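Local coordinates for RagA protein (Porphyromonas gingivalis, PDB 6SLN), which probably imports oligopeptides across the outer membrane as the TonB-dependent channel component of a nutrient-uptake complex, at residues D163-S168 / G463-N468; S498-N503 / E524-E529. All blocks are in the same frame, centred on the assembly; numbering follows the deposited sequence.

Interaction 1 (D163-S168 / G463-N468); sequences DGMQTS and GVDITN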
ATOM      1  N   ASP A 163     -27.147  16.629 -11.154  1.00 48.06           N
ATOM      2  CA  ASP A 163     -28.081  17.101 -10.131  1.00 47.45           C
ATOM      3  C   ASP A 163     -27.457  18.136  -9.204  1.00 50.15           C
ATOM      4  O   ASP A 163     -27.866  18.283  -8.054  1.00 53.53           O
ATOM      5  CB  ASP A 163     -28.638  15.938  -9.325  1.00 38.98           C
ATOM      6  CG  ASP A 163     -29.694  15.173 -10.085  1.00 52.56           C
ATOM      7  OD1 ASP A 163     -30.624  15.798 -10.648  1.00 57.72           O
ATOM      8  OD2 ASP A 163     -29.587  13.934 -10.122  1.00 59.56           O
ATOM      9  N   GLY A 164     -26.458  18.855  -9.694  1.00 47.47           N
ATOM     10  CA  GLY A 164     -25.877  19.961  -8.974  1.00 36.57           C
ATOM     11  C   GLY A 164     -24.468  19.739  -8.495  1.00 46.63           C
ATOM     12  O   GLY A 164     -23.886  20.667  -7.919  1.00 55.49           O
ATOM     13  N   MET A 165     -23.884  18.562  -8.694  1.00 46.69           N
ATOM     14  CA  MET A 165     -22.523  18.335  -8.234  1.00 47.38           C
ATOM     15  C   MET A 165     -21.566  18.095  -9.388  1.00 49.82           C
ATOM     16  O   MET A 165     -21.789  17.205 -10.221  1.00 51.77           O
ATOM     17  CB  MET A 165     -22.440  17.176  -7.252  1.00 53.03           C
ATOM     18  CG  MET A 165     -22.345  17.688  -5.841  1.00 62.35           C
ATOM     19  SD  MET A 165     -21.550  16.505  -4.800  1.00 56.29           S
ATOM     20  CE  MET A 165     -19.934  16.487  -5.497  1.00 31.91           C
ATOM     21  N   GLN A 166     -20.498  18.892  -9.420  1.00 43.31           N
ATOM     22  CA  GLN A 166     -19.366  18.613 -10.284  1.00 46.79           C
ATOM     23  C   GLN A 166     -18.948  17.164 -10.119  1.00 49.86           C
ATOM     24  O   GLN A 166     -18.507  16.754  -9.041  1.00 58.97           O
ATOM     25  CB  GLN A 166     -18.199  19.541  -9.942  1.00 52.94           C
ATOM     26  CG  GLN A 166     -18.402  20.983 -10.300  1.00 59.42           C
ATOM     27  CD  GLN A 166     -17.099  21.745 -10.288  1.00 63.10           C
ATOM     28  OE1 GLN A 166     -16.019  21.153 -10.431  1.00 59.00           O
ATOM     29  NE2 GLN A 166     -17.184  23.066 -10.115  1.00 59.35           N
ATOM     30  N   THR A 167     -19.103  16.389 -11.186  1.00 42.62           N
ATOM     31  CA  THR A 167     -18.778  14.973 -11.189  1.00 34.80           C
ATOM     32  C   THR A 167     -17.737  14.687 -12.258  1.00 39.64           C
ATOM     33  O   THR A 167     -17.824  15.213 -13.373  1.00 40.60           O
ATOM     34  CB  THR A 167     -20.027  14.142 -11.447  1.00 43.18           C
ATOM     35  OG1 THR A 167     -21.013  14.430 -10.445  1.00 45.90           O
ATOM     36  CG2 THR A 167     -19.698  12.665 -11.433  1.00 38.74           C
ATOM     37  N   SER A 168     -16.747  13.861 -11.915  1.00 46.22           N
ATOM     38  CA  SER A 168     -15.815  13.369 -12.925  1.00 55.92           C
ATOM     39  C   SER A 168     -16.553  12.507 -13.938  1.00 51.15           C
ATOM     40  O   SER A 168     -17.598  11.927 -13.639  1.00 54.56           O
ATOM     41  CB  SER A 168     -14.695  12.543 -12.289  1.00 65.32           C
ATOM     42  OG  SER A 168     -15.030  11.163 -12.266  1.00 65.78           O
ATOM     43  N   GLY A 463     -22.498  17.774  -0.826  1.00 36.67           N
ATOM     44  CA  GLY A 463     -22.262  16.422  -1.279  1.00 37.58           C
ATOM     45  C   GLY A 463     -20.795  16.079  -1.209  1.00 42.51           C
ATOM     46  O   GLY A 463     -19.928  16.956  -1.269  1.00 42.97           O
ATOM     47  N   VAL A 464     -20.517  14.788  -1.075  1.00 40.26           N
ATOM     48  CA  VAL A 464     -19.163  14.274  -1.188  1.00 37.06           C
ATOM     49  C   VAL A 464     -19.232  13.036  -2.065  1.00 42.63           C
ATOM     50  O   VAL A 464     -20.137  12.208  -1.913  1.00 50.57           O
ATOM     51  CB  VAL A 464     -18.538  13.974   0.191  1.00 36.62           C
ATOM     52  CG1 VAL A 464     -19.422  13.022   1.014  1.00 33.13           C
ATOM     53  CG2 VAL A 464     -17.129  13.426   0.041  1.00 38.51           C
ATOM     54  N   ASP A 465     -18.335  12.958  -3.032  1.00 36.93           N
ATOM     55  CA  ASP A 465     -18.185  11.799  -3.889  1.00 29.96           C
ATOM     56  C   ASP A 465     -16.908  11.101  -3.465  1.00 39.77           C
ATOM     57  O   ASP A 465     -15.837  11.721  -3.444  1.00 41.56           O
ATOM     58  CB  ASP A 465     -18.113  12.200  -5.363  1.00 37.39           C
ATOM     59  CG  ASP A 465     -19.459  12.588  -5.913  1.00 45.39           C
ATOM     60  OD1 ASP A 465     -20.395  12.767  -5.106  1.00 52.76           O
ATOM     61  OD2 ASP A 465     -19.587  12.714  -7.140  1.00 48.07           O
ATOM     62  N   ILE A 466     -17.013   9.825  -3.124  1.00 39.56           N
ATOM     63  CA  ILE A 466     -15.880   9.084  -2.598  1.00 43.31           C
ATOM     64  C   ILE A 466     -15.582   7.923  -3.534  1.00 41.36           C
ATOM     65  O   ILE A 466     -16.489   7.186  -3.939  1.00 47.13           O
ATOM     66  CB  ILE A 466     -16.140   8.604  -1.158  1.00 45.81           C
ATOM     67  CG1 ILE A 466     -16.453   9.807  -0.267  1.00 48.14           C
ATOM     68  CG2 ILE A 466     -14.938   7.845  -0.614  1.00 38.34           C
ATOM     69  CD1 ILE A 466     -16.639   9.441   1.206  1.00 48.97           C
ATOM     70  N   THR A 467     -14.317   7.786  -3.899  1.00 28.04           N
ATOM     71  CA  THR A 467     -13.850   6.652  -4.672  1.00 28.11           C
ATOM     72  C   THR A 467     -12.751   5.977  -3.874  1.00 34.06           C
ATOM     73  O   THR A 467     -11.792   6.642  -3.454  1.00 38.90           O
ATOM     74  CB  THR A 467     -13.312   7.069  -6.053  1.00 31.40           C
ATOM     75  OG1 THR A 467     -14.223   7.975  -6.696  1.00 34.25           O
ATOM     76  CG2 THR A 467     -13.108   5.841  -6.918  1.00 27.48           C
ATOM     77  N   ASN A 468     -12.906   4.672  -3.644  1.00 36.97           N
ATOM     78  CA  ASN A 468     -11.839   3.827  -3.117  1.00 39.12           C
ATOM     79  C   ASN A 468     -11.665   2.650  -4.062  1.00 39.61           C
ATOM     80  O   ASN A 468     -12.616   1.895  -4.310  1.00 27.65           O
ATOM     81  CB  ASN A 468     -12.140   3.309  -1.712  1.00 36.90           C
ATOM     82  CG  ASN A 468     -11.988   4.364  -0.657  1.00 34.50           C
ATOM     83  OD1 ASN A 468     -10.872   4.783  -0.335  1.00 36.48           O
ATOM     84  ND2 ASN A 468     -13.116   4.795  -0.095  1.00 29.32           N
TER
HETATM   85  O   HOH W   1     -21.829  13.058  -7.934  1.00 65.97           O
HETATM   86  O   HOH W   2     -17.054  13.440  -8.823  1.00 45.32           O
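Met165 lies nearest Gly463 and Thr167 nearest Asp465 in the backbone register, with Met165 CA 7.2 Å from Gly463 CA and Thr167 CA 8.0 Å from Asp465 CA, so the chains meet through side chains and water and share no direct hydrogen bond. This is a plug-to-wall contact of a TonB-dependent receptor: 163-168 holds the short edge strand 165-166 of the plug, and 463-468 is part of barrel strand 456-475. Met165 points its CB toward the wall. Its sulphur comes to rest on the bare backbone of Gly463, Met165 SD to Gly463 CA being 3.6 Å, where no side chain intervenes. A bend at the last torsion (chi3 65°) then swings the methyl group along the strand to the Asp465 carboxylate, Met165 CE standing 3.8 Å from Asp465 OD1. Met165 and Asp465 approach from opposite directions, whereas Thr167 crosses Asp465 at about a right angle. The neighbouring Val464 points away from the plug, with a bound detergent nearby, consistent with the Asp465 side chain facing the barrel interior. Thr167 OG1 donates back to Met165 O at 2.9 Å from a position 46° out of the carbonyl plane, and in turn accepts from water 1, whose oxygen is 3.0 Å from Thr167 OG1. That water also points at Asp465 OD2, although the modelled separation is too short to be trusted. A second bridge is better defined: Ser168 N donates to water 2 at 3.1 Å, and water 2 donates to Asp465 OD2, also at 3.1 Å.

Interaction 2 (S498-N503 / E524-E529); sequences SKSFTN and EYIEYE. With 3PE (1,2-Distearoyl-sn-glycerophosphoethanolamine), chain G; LMT (dodecyl-beta-D-maltoside), chain H.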
ATOM      1  N   SER A 498     -14.083  14.188  -3.259  1.00 39.67           N
ATOM      2  CA  SER A 498     -14.415  15.478  -3.849  1.00 48.56           C
ATOM      3  C   SER A 498     -15.641  16.016  -3.117  1.00 52.88           C
ATOM      4  O   SER A 498     -16.744  15.469  -3.250  1.00 49.84           O
ATOM      5  CB  SER A 498     -14.628  15.361  -5.356  1.00 45.43           C
ATOM      6  OG  SER A 498     -15.453  14.265  -5.685  1.00 59.24           O
ATOM      7  N   LYS A 499     -15.425  17.042  -2.289  1.00 51.62           N
ATOM      8  CA  LYS A 499     -16.488  17.676  -1.523  1.00 48.29           C
ATOM      9  C   LYS A 499     -16.999  18.903  -2.253  1.00 53.12           C
ATOM     10  O   LYS A 499     -16.274  19.549  -3.016  1.00 53.34           O
ATOM     11  CB  LYS A 499     -16.019  18.091  -0.129  1.00 45.40           C
ATOM     12  CG  LYS A 499     -15.445  16.987   0.719  1.00 44.98           C
ATOM     13  CD  LYS A 499     -14.785  17.563   1.951  1.00 49.04           C
ATOM     14  CE  LYS A 499     -13.508  16.808   2.287  1.00 58.30           C
ATOM     15  NZ  LYS A 499     -12.768  17.499   3.378  1.00 62.47           N
ATOM     16  N   SER A 500     -18.256  19.239  -1.994  1.00 46.42           N
ATOM     17  CA  SER A 500     -18.847  20.357  -2.705  1.00 44.04           C
ATOM     18  C   SER A 500     -20.017  20.922  -1.915  1.00 50.08           C
ATOM     19  O   SER A 500     -20.916  20.175  -1.508  1.00 40.31           O
ATOM     20  CB  SER A 500     -19.305  19.921  -4.088  1.00 49.91           C
ATOM     21  OG  SER A 500     -20.361  20.734  -4.587  1.00 56.23           O
ATOM     22  N   PHE A 501     -20.012  22.245  -1.715  1.00 45.21           N
ATOM     23  CA  PHE A 501     -21.107  22.947  -1.070  1.00 40.75           C
ATOM     24  C   PHE A 501     -21.525  24.129  -1.931  1.00 51.44           C
ATOM     25  O   PHE A 501     -20.672  24.894  -2.390  1.00 54.70           O
ATOM     26  CB  PHE A 501     -20.716  23.432   0.325  1.00 48.39           C
ATOM     27  CG  PHE A 501     -19.920  22.436   1.107  1.00 45.41           C
ATOM     28  CD1 PHE A 501     -18.556  22.334   0.918  1.00 49.70           C
ATOM     29  CD2 PHE A 501     -20.528  21.619   2.041  1.00 35.15           C
ATOM     30  CE1 PHE A 501     -17.816  21.435   1.618  1.00 48.46           C
ATOM     31  CE2 PHE A 501     -19.786  20.722   2.760  1.00 38.63           C
ATOM     32  CZ  PHE A 501     -18.423  20.626   2.541  1.00 40.72           C
ATOM     33  N   THR A 502     -22.835  24.280  -2.132  1.00 53.76           N
ATOM     34  CA  THR A 502     -23.408  25.379  -2.892  1.00 52.91           C
ATOM     35  C   THR A 502     -24.561  25.981  -2.105  1.00 55.44           C
ATOM     36  O   THR A 502     -25.496  25.270  -1.724  1.00 56.83           O
ATOM     37  CB  THR A 502     -23.905  24.929  -4.265  1.00 49.65           C
ATOM     38  OG1 THR A 502     -22.803  24.426  -5.028  1.00 49.29           O
ATOM     39  CG2 THR A 502     -24.537  26.116  -5.007  1.00 42.54           C
ATOM     40  N   ASN A 503     -24.507  27.294  -1.893  1.00 47.96           N
ATOM     41  CA  ASN A 503     -25.454  27.983  -1.031  1.00 45.47           C
ATOM     42  C   ASN A 503     -25.964  29.218  -1.756  1.00 53.74           C
ATOM     43  O   ASN A 503     -25.178  30.103  -2.110  1.00 54.09           O
ATOM     44  CB  ASN A 503     -24.788  28.343   0.300  1.00 40.50           C
ATOM     45  CG  ASN A 503     -24.443  27.110   1.110  1.00 44.04           C
ATOM     46  OD1 ASN A 503     -25.332  26.359   1.511  1.00 49.06           O
ATOM     47  ND2 ASN A 503     -23.153  26.879   1.333  1.00 36.65           N
ATOM     48  N   GLU A 524     -20.266  29.065  -3.147  1.00 42.08           N
ATOM     49  CA  GLU A 524     -19.913  27.725  -3.589  1.00 39.81           C
ATOM     50  C   GLU A 524     -18.466  27.413  -3.228  1.00 43.19           C
ATOM     51  O   GLU A 524     -17.570  28.202  -3.543  1.00 37.56           O
ATOM     52  CB  GLU A 524     -20.128  27.601  -5.092  1.00 47.31           C
ATOM     53  CG  GLU A 524     -19.552  26.345  -5.708  1.00 59.67           C
ATOM     54  CD  GLU A 524     -20.322  25.925  -6.933  1.00 60.50           C
ATOM     55  OE1 GLU A 524     -20.002  26.391  -8.053  1.00 62.42           O
ATOM     56  OE2 GLU A 524     -21.274  25.150  -6.760  1.00 60.39           O
ATOM     57  N   TYR A 525     -18.243  26.258  -2.583  1.00 43.89           N
ATOM     58  CA  TYR A 525     -16.908  25.747  -2.270  1.00 37.34           C
ATOM     59  C   TYR A 525     -16.801  24.286  -2.711  1.00 38.42           C
ATOM     60  O   TYR A 525     -17.601  23.438  -2.297  1.00 32.72           O
ATOM     61  CB  TYR A 525     -16.594  25.876  -0.777  1.00 37.75           C
ATOM     62  CG  TYR A 525     -15.239  25.296  -0.372  1.00 48.80           C
ATOM     63  CD1 TYR A 525     -14.064  25.982  -0.645  1.00 50.13           C
ATOM     64  CD2 TYR A 525     -15.138  24.072   0.294  1.00 39.15           C
ATOM     65  CE1 TYR A 525     -12.833  25.468  -0.282  1.00 41.85           C
ATOM     66  CE2 TYR A 525     -13.898  23.551   0.660  1.00 35.72           C
ATOM     67  CZ  TYR A 525     -12.750  24.262   0.376  1.00 40.29           C
ATOM     68  OH  TYR A 525     -11.507  23.772   0.732  1.00 43.19           O
ATOM     69  N   ILE A 526     -15.825  24.000  -3.561  1.00 37.07           N
ATOM     70  CA  ILE A 526     -15.523  22.647  -3.994  1.00 42.39           C
ATOM     71  C   ILE A 526     -14.059  22.400  -3.675  1.00 42.78           C
ATOM     72  O   ILE A 526     -13.213  23.283  -3.859  1.00 46.33           O
ATOM     73  CB  ILE A 526     -15.818  22.411  -5.498  1.00 49.80           C
ATOM     74  CG1 ILE A 526     -14.880  23.230  -6.376  1.00 64.47           C
ATOM     75  CG2 ILE A 526     -17.269  22.745  -5.865  1.00 35.07           C
ATOM     76  CD1 ILE A 526     -15.057  22.974  -7.864  1.00 70.74           C
ATOM     77  N   GLU A 527     -13.768  21.214  -3.152  1.00 45.05           N
ATOM     78  CA  GLU A 527     -12.404  20.828  -2.835  1.00 48.74           C
ATOM     79  C   GLU A 527     -12.240  19.356  -3.154  1.00 46.16           C
ATOM     80  O   GLU A 527     -13.213  18.601  -3.177  1.00 43.05           O
ATOM     81  CB  GLU A 527     -12.045  21.112  -1.371  1.00 50.55           C
ATOM     82  CG  GLU A 527     -12.405  20.016  -0.396  1.00 53.45           C
ATOM     83  CD  GLU A 527     -11.852  20.302   0.989  1.00 69.47           C
ATOM     84  OE1 GLU A 527     -11.306  21.412   1.205  1.00 71.98           O
ATOM     85  OE2 GLU A 527     -11.957  19.413   1.861  1.00 72.76           O
ATOM     86  N   TYR A 528     -10.996  18.967  -3.414  1.00 47.60           N
ATOM     87  CA  TYR A 528     -10.652  17.609  -3.808  1.00 37.95           C
ATOM     88  C   TYR A 528      -9.357  17.217  -3.118  1.00 37.37           C
ATOM     89  O   TYR A 528      -8.374  17.957  -3.171  1.00 51.34           O
ATOM     90  CB  TYR A 528     -10.493  17.497  -5.337  1.00 40.22           C
ATOM     91  CG  TYR A 528      -9.777  16.234  -5.810  1.00 41.59           C
ATOM     92  CD1 TYR A 528      -8.390  16.161  -5.811  1.00 34.41           C
ATOM     93  CD2 TYR A 528     -10.493  15.126  -6.266  1.00 31.04           C
ATOM     94  CE1 TYR A 528      -7.731  15.041  -6.219  1.00 37.12           C
ATOM     95  CE2 TYR A 528      -9.839  13.995  -6.689  1.00 33.14           C
ATOM     96  CZ  TYR A 528      -8.452  13.954  -6.664  1.00 40.56           C
ATOM     97  OH  TYR A 528      -7.766  12.831  -7.078  1.00 33.14           O
ATOM     98  N   GLU A 529      -9.358  16.064  -2.478  1.00 39.14           N
ATOM     99  CA  GLU A 529      -8.137  15.395  -2.059  1.00 44.03           C
ATOM    100  C   GLU A 529      -8.109  14.052  -2.761  1.00 45.14           C
ATOM    101  O   GLU A 529      -9.143  13.396  -2.883  1.00 48.79           O
ATOM    102  CB  GLU A 529      -8.073  15.166  -0.538  1.00 51.90           C
ATOM    103  CG  GLU A 529      -8.027  16.409   0.301  1.00 69.15           C
ATOM    104  CD  GLU A 529      -9.358  17.137   0.334  1.00 85.22           C
ATOM    105  OE1 GLU A 529      -9.330  18.386   0.247  1.00 94.17           O
ATOM    106  OE2 GLU A 529     -10.420  16.468   0.441  1.00 82.27           O
TER
HETATM  107  C1  3PE G1101     -13.313  27.572   3.161  1.00 36.23           C
HETATM  108  C2  3PE G1101     -14.815  27.488   3.331  1.00 52.53           C
HETATM  109  C3  3PE G1101     -15.479  28.611   2.513  1.00 63.54           C
HETATM  110  O31 3PE G1101     -16.864  28.640   2.738  1.00 92.53           O
HETATM  111  O32 3PE G1101     -16.802  30.810   3.303  1.00 77.22           O
HETATM  112  C31 3PE G1101     -17.406  29.792   3.335  1.00 80.32           C
HETATM  113  C32 3PE G1101     -18.769  29.735   4.049  1.00 65.58           C
HETATM  114  C33 3PE G1101     -19.914  30.363   3.249  1.00 56.42           C
HETATM  115  C34 3PE G1101     -21.170  30.471   4.122  1.00 58.61           C
HETATM  116  C35 3PE G1101     -22.214  29.396   3.791  1.00 56.06           C
HETATM  117  C36 3PE G1101     -23.621  29.995   3.878  1.00 51.46           C
HETATM  118  C37 3PE G1101     -24.666  28.938   4.257  1.00 45.93           C
HETATM  119  C38 3PE G1101     -26.052  29.594   4.294  1.00 46.65           C
HETATM  120  C39 3PE G1101     -27.122  28.523   4.466  1.00 49.77           C
HETATM  121  C3A 3PE G1101     -28.494  29.075   4.087  1.00 52.29           C
HETATM  122  C3B 3PE G1101     -29.403  27.933   3.625  1.00 47.95           C
HETATM  123  O21 3PE G1101     -15.139  26.186   2.902  1.00 51.85           O
HETATM  124  O22 3PE G1101     -15.845  24.890   4.588  1.00 54.81           O
HETATM  125  C21 3PE G1101     -16.140  25.533   3.646  1.00 55.51           C
HETATM  126  C22 3PE G1101     -17.617  25.622   3.249  1.00 57.19           C
HETATM  127  C23 3PE G1101     -18.509  24.816   4.199  1.00 50.99           C
HETATM  128  C24 3PE G1101     -19.791  25.624   4.426  1.00 49.11           C
HETATM  129  C25 3PE G1101     -21.062  24.834   4.099  1.00 44.25           C
HETATM  130  C26 3PE G1101     -22.260  25.454   4.836  1.00 39.44           C
HETATM  131  C27 3PE G1101     -23.464  24.512   4.751  1.00 41.67           C
HETATM  132  C28 3PE G1101     -24.689  25.093   5.466  1.00 46.84           C
HETATM  133  C29 3PE G1101     -25.918  24.189   5.276  1.00 50.46           C
HETATM  134  C2A 3PE G1101     -26.810  24.156   6.524  1.00 51.01           C
HETATM  135  C2B 3PE G1101     -28.322  24.197   6.217  1.00 51.70           C
HETATM  136  C2C 3PE G1101     -29.083  23.254   7.173  1.00 46.89           C
HETATM  137  C2D 3PE G1101     -30.618  23.288   7.016  1.00 38.54           C
HETATM  138  C1B LMT H1102      -8.295  23.313   4.323  1.00100.54           C
HETATM  139  C2B LMT H1102      -7.644  21.932   3.894  1.00 98.61           C
HETATM  140  C3B LMT H1102      -6.177  21.777   4.365  1.00100.57           C
HETATM  141  C4B LMT H1102      -5.424  23.071   3.994  1.00102.70           C
HETATM  142  C5B LMT H1102      -6.093  24.114   4.902  1.00105.76           C
HETATM  143  C6B LMT H1102      -5.221  25.365   5.091  1.00 98.70           C
HETATM  144  O1B LMT H1102      -9.104  23.203   5.468  1.00 96.42           O
HETATM  145  O2B LMT H1102      -8.423  20.886   4.344  1.00 92.51           O
HETATM  146  O3B LMT H1102      -5.583  20.632   3.895  1.00101.89           O
HETATM  147  O4' LMT H1102      -4.070  22.976   4.234  1.00102.71           O
HETATM  148  O5B LMT H1102      -7.398  24.412   4.426  1.00106.86           O
HETATM  149  O6B LMT H1102      -5.056  25.645   6.444  1.00 89.05           O
HETATM  150  C1' LMT H1102     -12.861  22.562   6.734  1.00 91.72           C
HETATM  151  C2' LMT H1102     -12.736  22.378   5.206  1.00100.28           C
HETATM  152  C3' LMT H1102     -11.222  22.267   4.954  1.00 98.81           C
HETATM  153  C4' LMT H1102     -10.474  23.561   5.333  1.00 94.76           C
HETATM  154  C5' LMT H1102     -11.001  24.133   6.706  1.00 90.54           C
HETATM  155  C6' LMT H1102     -10.739  25.629   6.886  1.00 82.60           C
HETATM  156  O1' LMT H1102     -14.138  22.393   7.279  1.00 85.85           O
HETATM  157  O2' LMT H1102     -13.310  21.202   4.760  1.00107.81           O
HETATM  158  O3' LMT H1102     -10.964  21.904   3.650  1.00101.05           O
HETATM  159  O5' LMT H1102     -12.379  23.880   7.042  1.00 90.52           O
HETATM  160  O6' LMT H1102     -10.047  26.119   5.766  1.00 71.90           O
HETATM  161  C1  LMT H1102     -15.321  22.333   6.465  1.00 78.22           C
HETATM  162  C2  LMT H1102     -16.264  21.349   7.138  1.00 75.02           C
HETATM  163  C3  LMT H1102     -17.459  20.888   6.340  1.00 74.17           C
HETATM  164  C4  LMT H1102     -18.646  20.603   7.257  1.00 70.42           C
HETATM  165  C5  LMT H1102     -19.930  21.140   6.671  1.00 66.21           C
HETATM  166  C6  LMT H1102     -21.121  20.218   6.801  1.00 68.03           C
HETATM  167  C7  LMT H1102     -22.221  20.721   5.889  1.00 65.78           C
HETATM  168  C8  LMT H1102     -23.506  19.928   6.009  1.00 57.18           C
HETATM  169  C9  LMT H1102     -24.557  20.445   5.041  1.00 57.90           C
HETATM  170  C10 LMT H1102     -25.898  19.748   5.174  1.00 53.65           C
HETATM  171  C11 LMT H1102     -26.788  20.114   4.003  1.00 54.85           C
HETATM  172  C12 LMT H1102     -28.218  19.702   4.175  1.00 55.46           C
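Lys499 carries its CG anti to its own carbonyl carbon (chi1 -56°), while Glu527 places CG between its backbone N and carbonyl carbon (chi1 87°); with these torsions the two side chains lie side by side and point the same way. Lys499 NZ meets Glu527 OE2 at 2.6 Å, nearly along the C-O axis, in a salt bridge that extends to a long one with Glu529, Lys499 NZ to Glu529 OE2 being 3.9 Å. The backbones are neighbouring antiparallel strands of the transmembrane barrel hairpin 487-510/515-540, their segment axes at 179°. Lys499 with Glu527 and Phe501 with Tyr525 are hydrogen-bonded pairs; Phe501 N reaches Tyr525 O at 2.8 Å, and Tyr525 N reaches Phe501 O at 2.8 Å. On the same face as the salt bridge, Phe501 CD1 lies in the plane of the Tyr525 ring, at its edge, 3.9 Å from Tyr525 CD2. Both rings receive the phospholipid over a face: acyl carbon C23 sits above the centre of Phe501, and the ester oxygen O21 lies 3.4 Å from Tyr525 CD2. Ser500 and Ile526 turn to the other face, against the plug's Met165 and Gln166 respectively, with Ile526 CG2 3.9 Å from Ser500 OG.

In the fold
Following the chain from its N-terminal side, the plug supplies 163-168, one side of interaction 1. The next 294 residues finish the plug and build the early barrel strands before 463-468 closes that long loop onto the wall. Interaction 2 opens only after this, at 498-503, and closes across a hairpin of 20 intervening residues, so the two contacts follow in series, neither nested nor crossed. Their centres lie 9 Å apart, and strands 456-475 and 487-510 are neighbours in the barrel, with probable backbone hydrogen bonds from Ser500 N to Gly463 O and from Asp465 N to Ser498 O. Together they connect the plug, through three successive wall strands, to the lipid-facing surface.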